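Side-chain contacts in alanine racemase, biosynthetic (Pseudomonas aeruginosa PAO1, PDB 6A2F), which belongs to the alanine racemase family, two-domain enzymes that pair a TIM-barrel domain carrying covalently bound pyridoxal phosphate with a second, largely beta-stranded domain: residues 88-91 with 92-96; 194-197 with 198-202; 275-278 with 279-283. One frame throughout, in Å; residues are numbered along the deposited sequence.

Interaction 1. Residues 88-91 with 92-96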
ATOM      1  N   TYR A  88      -6.469  -7.681 -27.518  1.00  8.81           N
ATOM      2  CA  TYR A  88      -7.493  -8.621 -27.997  1.00  8.75           C
ATOM      3  C   TYR A  88      -6.972  -9.970 -28.478  1.00  8.72           C
ATOM      4  O   TYR A  88      -7.542 -11.007 -28.124  1.00  8.69           O
ATOM      5  CB  TYR A  88      -8.393  -7.967 -29.049  1.00  8.71           C
ATOM      6  CG  TYR A  88      -9.263  -6.884 -28.454  1.00  8.72           C
ATOM      7  CD1 TYR A  88     -10.422  -7.204 -27.740  1.00  8.64           C
ATOM      8  CD2 TYR A  88      -8.912  -5.537 -28.578  1.00  8.64           C
ATOM      9  CE1 TYR A  88     -11.213  -6.215 -27.179  1.00  8.66           C
ATOM     10  CE2 TYR A  88      -9.699  -4.541 -28.023  1.00  8.64           C
ATOM     11  CZ  TYR A  88     -10.845  -4.885 -27.326  1.00  8.68           C
ATOM     12  OH  TYR A  88     -11.619  -3.896 -26.772  1.00  8.73           O
ATOM     13  N   ALA A  89      -5.890  -9.960 -29.258  1.00  8.70           N
ATOM     14  CA  ALA A  89      -5.266 -11.210 -29.719  1.00  8.62           C
ATOM     15  C   ALA A  89      -4.865 -12.111 -28.543  1.00  8.59           C
ATOM     16  O   ALA A  89      -5.071 -13.325 -28.590  1.00  8.55           O
ATOM     17  CB  ALA A  89      -4.073 -10.927 -30.624  1.00  8.50           C
ATOM     18  N   LEU A  90      -4.313 -11.511 -27.487  1.00  8.62           N
ATOM     19  CA  LEU A  90      -3.954 -12.265 -26.288  1.00  8.75           C
ATOM     20  C   LEU A  90      -5.185 -12.735 -25.500  1.00  8.77           C
ATOM     21  O   LEU A  90      -5.213 -13.866 -25.017  1.00  8.77           O
ATOM     22  CB  LEU A  90      -2.989 -11.478 -25.395  1.00  8.76           C
ATOM     23  CG  LEU A  90      -2.412 -12.207 -24.171  1.00  8.87           C
ATOM     24  CD1 LEU A  90      -1.908 -13.619 -24.476  1.00  8.82           C
ATOM     25  CD2 LEU A  90      -1.302 -11.373 -23.547  1.00  8.93           C
ATOM     26  N   ALA A  91      -6.195 -11.873 -25.389  1.00  8.82           N
ATOM     27  CA  ALA A  91      -7.466 -12.232 -24.750  1.00  8.91           C
ATOM     28  C   ALA A  91      -8.117 -13.420 -25.448  1.00  9.01           C
ATOM     29  O   ALA A  91      -8.741 -14.262 -24.792  1.00  9.00           O
ATOM     30  CB  ALA A  91      -8.416 -11.042 -24.731  1.00  8.86           C
ATOM     31  N   GLY A  92      -7.962 -13.476 -26.772  1.00  9.08           N
ATOM     32  CA  GLY A  92      -8.451 -14.589 -27.582  1.00  9.24           C
ATOM     33  C   GLY A  92      -7.710 -15.883 -27.304  1.00  9.37           C
ATOM     34  O   GLY A  92      -8.330 -16.937 -27.162  1.00  9.33           O
ATOM     35  N   GLN A  93      -6.381 -15.796 -27.227  1.00  9.60           N
ATOM     36  CA  GLN A  93      -5.529 -16.941 -26.893  1.00  9.92           C
ATOM     37  C   GLN A  93      -5.906 -17.529 -25.528  1.00 10.34           C
ATOM     38  O   GLN A  93      -5.956 -18.747 -25.369  1.00 10.32           O
ATOM     39  CB  GLN A  93      -4.045 -16.536 -26.919  1.00  9.78           C
ATOM     40  CG  GLN A  93      -3.046 -17.644 -26.578  1.00  9.63           C
ATOM     41  CD  GLN A  93      -1.602 -17.151 -26.464  1.00  9.55           C
ATOM     42  OE1 GLN A  93      -0.974 -17.248 -25.399  1.00  9.48           O
ATOM     43  NE2 GLN A  93      -1.067 -16.630 -27.560  1.00  9.45           N
ATOM     44  N   LEU A  94      -6.189 -16.657 -24.560  1.00 10.82           N
ATOM     45  CA  LEU A  94      -6.492 -17.078 -23.192  1.00 11.43           C
ATOM     46  C   LEU A  94      -7.972 -17.405 -22.979  1.00 12.06           C
ATOM     47  O   LEU A  94      -8.384 -17.751 -21.866  1.00 12.02           O
ATOM     48  CB  LEU A  94      -6.027 -16.018 -22.186  1.00 11.28           C
ATOM     49  CG  LEU A  94      -4.564 -15.557 -22.244  1.00 11.24           C
ATOM     50  CD1 LEU A  94      -4.346 -14.318 -21.378  1.00 11.12           C
ATOM     51  CD2 LEU A  94      -3.602 -16.675 -21.867  1.00 11.10           C
ATOM     52  N   ARG A  95      -8.760 -17.300 -24.050  1.00 12.93           N
ATOM     53  CA  ARG A  95     -10.200 -17.591 -24.023  1.00 13.67           C
ATOM     54  C   ARG A  95     -10.936 -16.865 -22.883  1.00 12.93           C
ATOM     55  O   ARG A  95     -11.531 -17.488 -21.996  1.00 12.56           O
ATOM     56  CB  ARG A  95     -10.446 -19.103 -23.982  1.00 15.25           C
ATOM     57  CG  ARG A  95     -10.132 -19.824 -25.284  1.00 17.23           C
ATOM     58  CD  ARG A  95     -10.677 -21.246 -25.231  1.00 19.63           C
ATOM     59  NE  ARG A  95     -10.931 -21.815 -26.561  1.00 21.61           N
ATOM     60  CZ  ARG A  95     -11.970 -22.597 -26.864  1.00 22.31           C
ATOM     61  NH1 ARG A  95     -12.109 -23.070 -28.098  1.00 23.11           N
ATOM     62  NH2 ARG A  95     -12.878 -22.901 -25.939  1.00 22.51           N
ATOM     63  N   LEU A  96     -10.884 -15.536 -22.930  1.00 12.21           N
ATOM     64  CA  LEU A  96     -11.426 -14.693 -21.871  1.00 11.75           C
ATOM     65  C   LEU A  96     -12.778 -14.102 -22.232  1.00 11.56           C
ATOM     66  O   LEU A  96     -13.092 -13.912 -23.413  1.00 11.38           O
ATOM     67  CB  LEU A  96     -10.450 -13.561 -21.538  1.00 11.59           C
ATOM     68  CG  LEU A  96      -9.016 -13.928 -21.145  1.00 11.55           C
ATOM     69  CD1 LEU A  96      -8.219 -12.662 -20.894  1.00 11.47           C
ATOM     70  CD2 LEU A  96      -8.980 -14.835 -19.926  1.00 11.46           C
TER
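The carboxamide of Gln93 meets Leu90 through one face: the CD1 methyl of Leu90 stands over it, 4.1 Å from Gln93 CD and 3.9 Å from Gln93 OE1, with its centre shifted toward the oxygen side. With CG anti to the backbone N (chi1 180°) and the chain extended beyond it, Gln93 brings its amide face against the leucine methyl, the two side chains crossing at an angle. The ring of Tyr88, the other flat group, takes no part in this meeting; it packs on helix 103-112. The same Leu90 methyl also touches Leu94, at 4.0 Å from CD1 to Leu94 CG, so a single branch serves two residues of the following turn. Leu94 CG in turn lies 3.3 Å from Leu90 O, the oxygen that accepts the bond from Leu94 N.

The helix then ends in a Schellman motif, of which this is a clear worked example. Arg95 takes a positive phi of 51°, and two bonds run back into the last turn: Leu96 N to Ala91 O at 3.1 Å, and Arg95 N to Gly92 O at 3.2 Å. The apolar contact that commonly accompanies the motif is present too, with Leu96 CD1 4.2 Å from Ala91 CB; the change of direction at Arg95 brings Leu96 back against Ala91.

Arg68 of helix 61-70 bonds through NE to Leu94 O and through NH2 to Arg95 O. Leu90, Leu94 and Leu96 pack on that same helix, at Leu61, Ala64 and Ala65, while Leu96 also rests on strand 75-78. Helix 87-93 thus lies between helices 61-70 and 103-112 in the outer helical layer of the barrel.

Interaction 2. Residues 194-197 with 198-202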
ATOM      1  N   SER A 194     -20.679  -8.213  -3.547  1.00 13.18           N
ATOM      2  CA  SER A 194     -20.825  -8.881  -2.246  1.00 13.19           C
ATOM      3  C   SER A 194     -22.008  -8.321  -1.468  1.00 13.35           C
ATOM      4  O   SER A 194     -22.861  -9.074  -0.982  1.00 13.16           O
ATOM      5  CB  SER A 194     -19.550  -8.751  -1.410  1.00 13.13           C
ATOM      6  OG  SER A 194     -18.456  -9.419  -2.012  1.00 12.97           O
ATOM      7  N   ALA A 195     -22.055  -6.994  -1.373  1.00 13.57           N
ATOM      8  CA  ALA A 195     -23.147  -6.286  -0.718  1.00 13.83           C
ATOM      9  C   ALA A 195     -24.504  -6.787  -1.207  1.00 14.15           C
ATOM     10  O   ALA A 195     -25.355  -7.179  -0.402  1.00 14.39           O
ATOM     11  CB  ALA A 195     -23.009  -4.786  -0.938  1.00 13.68           C
ATOM     12  N   ALA A 196     -24.684  -6.800  -2.527  1.00 14.29           N
ATOM     13  CA  ALA A 196     -25.945  -7.204  -3.130  1.00 14.46           C
ATOM     14  C   ALA A 196     -26.200  -8.704  -3.015  1.00 14.65           C
ATOM     15  O   ALA A 196     -27.352  -9.126  -2.906  1.00 14.64           O
ATOM     16  CB  ALA A 196     -26.010  -6.755  -4.586  1.00 14.50           C
ATOM     17  N   VAL A 197     -25.132  -9.505  -3.036  1.00 14.94           N
ATOM     18  CA  VAL A 197     -25.251 -10.964  -2.895  1.00 15.27           C
ATOM     19  C   VAL A 197     -25.931 -11.305  -1.571  1.00 15.67           C
ATOM     20  O   VAL A 197     -26.699 -12.271  -1.481  1.00 15.79           O
ATOM     21  CB  VAL A 197     -23.880 -11.680  -2.985  1.00 15.12           C
ATOM     22  CG1 VAL A 197     -23.964 -13.114  -2.467  1.00 14.90           C
ATOM     23  CG2 VAL A 197     -23.365 -11.670  -4.415  1.00 14.97           C
ATOM     24  N   LEU A 198     -25.659 -10.492  -0.556  1.00 15.94           N
ATOM     25  CA  LEU A 198     -26.184 -10.737   0.778  1.00 16.56           C
ATOM     26  C   LEU A 198     -27.522 -10.051   1.053  1.00 17.13           C
ATOM     27  O   LEU A 198     -28.280 -10.508   1.902  1.00 17.13           O
ATOM     28  CB  LEU A 198     -25.154 -10.344   1.845  1.00 16.23           C
ATOM     29  CG  LEU A 198     -23.941 -11.265   2.016  1.00 16.15           C
ATOM     30  CD1 LEU A 198     -22.761 -10.489   2.589  1.00 16.10           C
ATOM     31  CD2 LEU A 198     -24.274 -12.480   2.876  1.00 15.96           C
ATOM     32  N   THR A 199     -27.817  -8.964   0.342  1.00 18.05           N
ATOM     33  CA  THR A 199     -28.966  -8.135   0.707  1.00 18.82           C
ATOM     34  C   THR A 199     -29.963  -7.785  -0.404  1.00 19.59           C
ATOM     35  O   THR A 199     -31.090  -7.385  -0.100  1.00 20.23           O
ATOM     36  CB  THR A 199     -28.522  -6.838   1.415  1.00 18.83           C
ATOM     37  OG1 THR A 199     -27.674  -6.085   0.543  1.00 19.09           O
ATOM     38  CG2 THR A 199     -27.774  -7.155   2.714  1.00 18.52           C
ATOM     39  N   ILE A 200     -29.568  -7.919  -1.673  1.00 20.02           N
ATOM     40  CA  ILE A 200     -30.456  -7.566  -2.800  1.00 19.95           C
ATOM     41  C   ILE A 200     -30.733  -8.769  -3.718  1.00 19.84           C
ATOM     42  O   ILE A 200     -30.185  -8.835  -4.824  1.00 20.04           O
ATOM     43  CB  ILE A 200     -29.899  -6.396  -3.672  1.00 20.27           C
ATOM     44  CG1 ILE A 200     -29.059  -5.389  -2.866  1.00 20.50           C
ATOM     45  CG2 ILE A 200     -31.016  -5.715  -4.463  1.00 20.34           C
ATOM     46  CD1 ILE A 200     -29.798  -4.618  -1.793  1.00 21.38           C
ATOM     47  N   PRO A 201     -31.601  -9.714  -3.280  1.00 19.58           N
ATOM     48  CA  PRO A 201     -31.857 -10.916  -4.098  1.00 18.99           C
ATOM     49  C   PRO A 201     -32.336 -10.626  -5.532  1.00 18.44           C
ATOM     50  O   PRO A 201     -32.063 -11.421  -6.440  1.00 18.24           O
ATOM     51  CB  PRO A 201     -32.926 -11.683  -3.296  1.00 19.11           C
ATOM     52  CG  PRO A 201     -33.491 -10.690  -2.334  1.00 19.27           C
ATOM     53  CD  PRO A 201     -32.382  -9.728  -2.028  1.00 19.33           C
ATOM     54  N   ALA A 202     -33.021  -9.498  -5.728  1.00 17.72           N
ATOM     55  CA  ALA A 202     -33.442  -9.041  -7.063  1.00 17.25           C
ATOM     56  C   ALA A 202     -32.264  -8.739  -8.002  1.00 17.10           C
ATOM     57  O   ALA A 202     -32.430  -8.696  -9.224  1.00 17.10           O
ATOM     58  CB  ALA A 202     -34.345  -7.822  -6.948  1.00 17.11           C
TER
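Between Ser194 and Ile200 the backbone completes helix 194-199 with forked, partly weak bonds: Leu198 N bonds to Ser194 O at 3.2 Å and weakly to Ala195 O, Thr199 N is shared weakly between Ala195 O and Ala196 O, and Ile200 N makes a firmer bond to Ala196 O at 2.8 Å, just where Ile200 leaves helical geometry.

The hydroxyl of Thr199 adds a short bond to this weakly bonded turn. Its OG1 donates to Ala195 O at 2.7 Å, reaching the oxygen from above the carbonyl plane, 45° out of it, and not along a lone pair. A chi1 of 60° places OG1 between the backbone N and the carbonyl carbon of its own residue, which here points it back at the carbonyl four residues earlier. Ala195 O thus receives one short side-chain bond and two weak backbone ones.

Ile200 lays its CG1 branch against Ala196, 3.8 Å from CB and 3.6 Å from CA. Leu198 lies alongside the first turn, with CD1 3.8 Å from Ser194 O. His204 bonds to Val197 O through NE2, tying the end of the helix to the chain that follows.

At the other end, Ser194 OG is hydrogen-bonded to the backbone N of Gly211 and Met213 and to phosphate oxygen OP3 of the modified lysine at position 34. This short helix therefore opens at the phosphate-binding site of the pyridoxal phosphate cofactor, in the TIM-barrel domain.

Interaction 3. Residues 275-278 with 279-283. With ACT (acetate ion), chain E.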
ATOM      1  N   ASP A 275       4.508  -1.761   5.127  1.00 11.61           N
ATOM      2  CA  ASP A 275       3.968  -3.117   5.138  1.00 11.75           C
ATOM      3  C   ASP A 275       2.511  -3.126   4.669  1.00 11.86           C
ATOM      4  O   ASP A 275       1.949  -4.182   4.386  1.00 11.99           O
ATOM      5  CB  ASP A 275       4.089  -3.729   6.531  1.00 11.76           C
ATOM      6  CG  ASP A 275       5.520  -3.733   7.046  1.00 11.89           C
ATOM      7  OD1 ASP A 275       6.402  -4.332   6.381  1.00 11.81           O
ATOM      8  OD2 ASP A 275       5.761  -3.143   8.127  1.00 11.88           O
ATOM      9  N   GLY A 276       1.912  -1.942   4.577  1.00 11.88           N
ATOM     10  CA  GLY A 276       0.522  -1.806   4.163  1.00 12.04           C
ATOM     11  C   GLY A 276      -0.357  -1.133   5.202  1.00 12.17           C
ATOM     12  O   GLY A 276      -1.487  -0.735   4.900  1.00 12.17           O
ATOM     13  N   TYR A 277       0.159  -1.010   6.426  1.00 12.08           N
ATOM     14  CA  TYR A 277      -0.585  -0.386   7.509  1.00 12.10           C
ATOM     15  C   TYR A 277      -0.853   1.090   7.191  1.00 12.24           C
ATOM     16  O   TYR A 277      -0.005   1.758   6.592  1.00 12.24           O
ATOM     17  CB  TYR A 277       0.161  -0.537   8.843  1.00 12.01           C
ATOM     18  CG  TYR A 277      -0.774  -0.543  10.033  1.00 11.92           C
ATOM     19  CD1 TYR A 277      -1.359  -1.729  10.475  1.00 11.86           C
ATOM     20  CD2 TYR A 277      -1.099   0.638  10.697  1.00 11.85           C
ATOM     21  CE1 TYR A 277      -2.233  -1.738  11.549  1.00 11.84           C
ATOM     22  CE2 TYR A 277      -1.972   0.638  11.770  1.00 11.85           C
ATOM     23  CZ  TYR A 277      -2.535  -0.556  12.191  1.00 11.84           C
ATOM     24  OH  TYR A 277      -3.403  -0.562  13.255  1.00 11.85           O
ATOM     25  N   PRO A 278      -2.049   1.596   7.550  1.00 12.33           N
ATOM     26  CA  PRO A 278      -2.326   3.023   7.314  1.00 12.33           C
ATOM     27  C   PRO A 278      -1.403   3.919   8.129  1.00 12.42           C
ATOM     28  O   PRO A 278      -1.331   3.772   9.351  1.00 12.50           O
ATOM     29  CB  PRO A 278      -3.774   3.184   7.783  1.00 12.26           C
ATOM     30  CG  PRO A 278      -4.368   1.824   7.619  1.00 12.37           C
ATOM     31  CD  PRO A 278      -3.261   0.863   7.967  1.00 12.31           C
ATOM     32  N   ARG A 279      -0.698   4.833   7.463  1.00 12.40           N
ATOM     33  CA  ARG A 279       0.224   5.733   8.159  1.00 12.44           C
ATOM     34  C   ARG A 279      -0.480   6.634   9.170  1.00 12.62           C
ATOM     35  O   ARG A 279       0.078   6.934  10.230  1.00 12.64           O
ATOM     36  CB  ARG A 279       1.023   6.594   7.180  1.00 12.32           C
ATOM     37  CG  ARG A 279       1.877   7.631   7.885  1.00 12.35           C
ATOM     38  CD  ARG A 279       2.667   8.531   6.954  1.00 12.28           C
ATOM     39  NE  ARG A 279       3.256   9.615   7.734  1.00 12.24           N
ATOM     40  CZ  ARG A 279       2.659  10.776   7.980  1.00 12.28           C
ATOM     41  NH1 ARG A 279       1.454  11.039   7.488  1.00 12.31           N
ATOM     42  NH2 ARG A 279       3.274  11.686   8.719  1.00 12.29           N
ATOM     43  N   THR A 280      -1.697   7.059   8.833  1.00 12.80           N
ATOM     44  CA  THR A 280      -2.423   8.061   9.621  1.00 13.16           C
ATOM     45  C   THR A 280      -3.302   7.460  10.729  1.00 13.39           C
ATOM     46  O   THR A 280      -4.067   8.178  11.375  1.00 13.26           O
ATOM     47  CB  THR A 280      -3.269   8.990   8.718  1.00 13.12           C
ATOM     48  OG1 THR A 280      -4.132   8.203   7.886  1.00 12.97           O
ATOM     49  CG2 THR A 280      -2.368   9.845   7.833  1.00 13.22           C
ATOM     50  N   ALA A 281      -3.186   6.149  10.942  1.00 13.75           N
ATOM     51  CA  ALA A 281      -3.894   5.468  12.025  1.00 14.13           C
ATOM     52  C   ALA A 281      -3.801   6.296  13.301  1.00 14.43           C
ATOM     53  O   ALA A 281      -2.707   6.494  13.831  1.00 14.26           O
ATOM     54  CB  ALA A 281      -3.324   4.076  12.249  1.00 13.99           C
ATOM     55  N   PRO A 282      -4.950   6.807  13.782  1.00 14.84           N
ATOM     56  CA  PRO A 282      -4.956   7.696  14.942  1.00 15.25           C
ATOM     57  C   PRO A 282      -4.809   6.955  16.271  1.00 15.71           C
ATOM     58  O   PRO A 282      -4.890   5.722  16.315  1.00 15.75           O
ATOM     59  CB  PRO A 282      -6.331   8.368  14.862  1.00 15.16           C
ATOM     60  CG  PRO A 282      -7.194   7.374  14.163  1.00 15.08           C
ATOM     61  CD  PRO A 282      -6.305   6.593  13.235  1.00 14.91           C
ATOM     62  N   ALA A 283      -4.585   7.723  17.336  1.00 15.98           N
ATOM     63  CA  ALA A 283      -4.586   7.202  18.692  1.00 16.03           C
ATOM     64  C   ALA A 283      -5.932   6.528  18.963  1.00 16.14           C
ATOM     65  O   ALA A 283      -6.988   7.085  18.648  1.00 15.95           O
ATOM     66  CB  ALA A 283      -4.336   8.329  19.683  1.00 15.98           C
TER
HETATM   67  C   ACT E 403       6.444  11.208   9.600  1.00 34.30           C
HETATM   68  O   ACT E 403       6.622  10.193   8.886  1.00 34.35           O
HETATM   69  OXT ACT E 403       5.372  11.395  10.213  1.00 33.88           O
HETATM   70  CH3 ACT E 403       7.534  12.235   9.734  1.00 34.07           C
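A type I beta turn from Pro278 to Ala281 shapes this part of the loop between strands 264-269 and 286-289, at the subunit interface. Its closing bond, Ala281 N to Pro278 O, is weak at 3.4 Å although nearly straight (163°). Ala281 CB comes up at the edge of the Tyr277 ring, near its plane, 3.7 Å from CE2, while Pro278 CD sits 3.4 Å above one face of that ring, offset toward the rim.

Arg279, at the first corner of the turn, extends away from the turn with chi1 at 174° and the chain straight as far as NE. Its guanidinium meets an acetate, probably from the crystallisation liquor, at the edge: NH2 donates to OXT at 2.6 Å, with an angle of 158°. The side chain is about 5 Å from a bound D-lysine, and it touches Tyr273, a residue of a D-lysine pocket.

Thr339 of the second subunit takes a bond from Arg279 NH1, and Glu343 and Lys347 of the same subunit bond to the backbone at Arg279 N and Tyr277 O. Within their own chain, Tyr277, just before the turn, and Ala281, at its end, both pack on Leu296 of strand 292-296.

In the fold
The three contacts follow one another along the chain without overlapping. Interactions 1 and 2 belong to the N-terminal TIM-barrel domain, and each spans most or all of a short helix, 87-93 or 194-199, and the residues that follow it, yet their centres are about 31 Å apart. Interaction 3 lies in the C-terminal domain, in a loop between strands of the mixed sheet, about 40 Å from interaction 1 and about 31 Å from interaction 2, centre to centre, and across the middle of the chain from both. The three local contacts thus sit in three different settings: interaction 1 lies in the outer helical layer of the barrel, interaction 2 adjoins the cofactor phosphate, and interaction 3 meets the second subunit.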